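Local coordinates for pseudoazurin (Blue copper protein) (Sinorhizobium meliloti, PDB 3TU6) that binds a single copper ion in a cupredoxin beta barrel and probably shuttles electrons in the periplasm, at residues M77-A81 against P82-M86. Sequence-based numbering, arbitrary orientation.
With CU (copper (II) ion), chain B.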
loop_
_atom_site.group_PDB
_atom_site.type_symbol
_atom_site.label_atom_id
_atom_site.label_comp_id
_atom_site.label_asym_id
_atom_site.label_seq_id
_atom_site.Cartn_x
_atom_site.Cartn_y
_atom_site.Cartn_z
ATOM N N MET A 77 1.072 0.950 5.255
ATOM C CA MET A 77 0.538 1.979 4.362
ATOM C C MET A 77 1.660 2.545 3.498
ATOM O O MET A 77 2.637 3.086 4.017
ATOM C CB MET A 77 -0.113 3.109 5.161
ATOM C CG MET A 77 -1.256 2.665 6.068
ATOM S SD MET A 77 -2.658 1.940 5.196
ATOM C CE MET A 77 -3.242 3.342 4.240
ATOM N N TYR A 78 1.509 2.414 2.181
ATOM C CA TYR A 78 2.523 2.860 1.225
ATOM C C TYR A 78 1.902 3.775 0.169
ATOM O O TYR A 78 0.678 3.840 0.034
ATOM C CB TYR A 78 3.204 1.654 0.572
ATOM C CG TYR A 78 2.306 0.832 -0.328
ATOM C CD1 TYR A 78 2.168 1.148 -1.676
ATOM C CD2 TYR A 78 1.598 -0.261 0.166
ATOM C CE1 TYR A 78 1.346 0.409 -2.505
ATOM C CE2 TYR A 78 0.776 -1.017 -0.663
ATOM C CZ TYR A 78 0.656 -0.676 -1.998
ATOM O OH TYR A 78 -0.151 -1.412 -2.832
ATOM N N GLN A 79 2.753 4.470 -0.582
ATOM C CA GLN A 79 2.294 5.485 -1.527
ATOM C C GLN A 79 3.116 5.523 -2.808
ATOM O O GLN A 79 4.214 4.969 -2.874
ATOM C CB GLN A 79 2.352 6.866 -0.867
ATOM C CG GLN A 79 3.769 7.343 -0.536
ATOM C CD GLN A 79 3.799 8.742 0.050
ATOM O OE1 GLN A 79 2.987 9.089 0.907
ATOM N NE2 GLN A 79 4.747 9.552 -0.408
ATOM N N CYS A 80 2.561 6.188 -3.819
ATOM C CA CYS A 80 3.306 6.599 -5.002
ATOM C C CYS A 80 3.592 8.089 -4.857
ATOM O O CYS A 80 2.665 8.894 -4.806
ATOM C CB CYS A 80 2.491 6.348 -6.272
ATOM S SG CYS A 80 3.244 7.008 -7.775
ATOM N N ALA A 81 4.871 8.454 -4.791
ATOM C CA ALA A 81 5.264 9.844 -4.534
ATOM C C ALA A 81 4.711 10.830 -5.572
ATOM O O ALA A 81 4.149 11.861 -5.199
ATOM C CB ALA A 81 6.786 9.965 -4.432
ATOM N N PRO A 82 4.869 10.523 -6.873
ATOM C CA PRO A 82 4.287 11.388 -7.903
ATOM C C PRO A 82 2.772 11.610 -7.807
ATOM O O PRO A 82 2.301 12.713 -8.086
ATOM C CB PRO A 82 4.630 10.656 -9.204
ATOM C CG PRO A 82 5.884 9.937 -8.901
ATOM C CD PRO A 82 5.809 9.544 -7.454
ATOM N N HIS A 83 2.021 10.581 -7.413
ATOM C CA HIS A 83 0.559 10.626 -7.479
ATOM C C HIS A 83 -0.154 10.474 -6.129
ATOM O O HIS A 83 -1.369 10.272 -6.099
ATOM C CB HIS A 83 0.055 9.560 -8.457
ATOM C CG HIS A 83 0.719 9.612 -9.798
ATOM N ND1 HIS A 83 1.530 8.599 -10.266
ATOM C CD2 HIS A 83 0.707 10.560 -10.763
ATOM C CE1 HIS A 83 1.978 8.917 -11.467
ATOM N NE2 HIS A 83 1.495 10.102 -11.792
ATOM N N VAL A 84 0.577 10.587 -5.019
ATOM C CA VAL A 84 -0.041 10.447 -3.695
ATOM C C VAL A 84 -1.138 11.492 -3.480
ATOM O O VAL A 84 -2.208 11.169 -2.962
ATOM C CB VAL A 84 0.986 10.515 -2.534
ATOM C CG1 VAL A 84 1.748 11.836 -2.538
ATOM C CG2 VAL A 84 0.283 10.298 -1.195
ATOM N N GLY A 85 -0.883 12.727 -3.906
ATOM C CA GLY A 85 -1.866 13.804 -3.808
ATOM C C GLY A 85 -3.121 13.553 -4.628
ATOM O O GLY A 85 -4.188 14.079 -4.310
ATOM N N MET A 86 -2.985 12.752 -5.685
ATOM C CA MET A 86 -4.116 12.324 -6.509
ATOM C C MET A 86 -4.825 11.093 -5.931
ATOM O O MET A 86 -5.834 10.645 -6.478
ATOM C CB MET A 86 -3.644 12.017 -7.934
ATOM C CG MET A 86 -2.956 13.185 -8.630
ATOM S SD MET A 86 -2.417 12.776 -10.301
ATOM C CE MET A 86 -3.995 12.607 -11.134
HETATM CU CU CU B . 1.750 6.722 -9.415
#
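The sulfur of C80 is held by the copper ion, with SG 2.2 Å from CU, and by a hydrogen bond from elsewhere in the fold; H83, three residues on, reaches the same metal through ND1 at 2.1 Å from CU. Sharing the ion brings C80 SG and H83 ND1 to 3.4 Å of each other, the sulfur lying obliquely to the imidazole. C80 swings SG opposite its own backbone N (chi1 173°), beside the carbonyl carbon, and this carries the sulfur to the copper. H42 and M88 complete the site, the rings of H42 and H83 meeting with their planes at about 55°. P82 packs against both ligands: its CB sits 3.8 Å above the plane of the H83 ring, over the centre, and its CD touches C80 SG at 3.6 Å. Between the two ligands the chain turns, with a weak hydrogen bond from H83 N to C80 O (3.2 Å, 131° at the hydrogen). A81 N adds a tie to N43 OD1. V84 packs back on the end of the strand, its CG2 meeting Q79 OE1 at 3.6 Å and its CG1 lying 3.6 Å from A81 O, while I89 and S112 touch its side chain. With an alanine here both methyl contacts go, which would probably open a gap beside Q79 OE1 and A81 O. C80, A81, P82 and H83 form the first part of the ligand loop of a type 1 blue copper site, after strand 74-79. Drawing C80 and H83 from one short turn, with H42 and M88 from outside it, probably lets the protein hold the copper geometry, consistent with a low reorganisation cost when the ion changes oxidation state; the short C80 SG to CU bond is that of a blue copper thiolate.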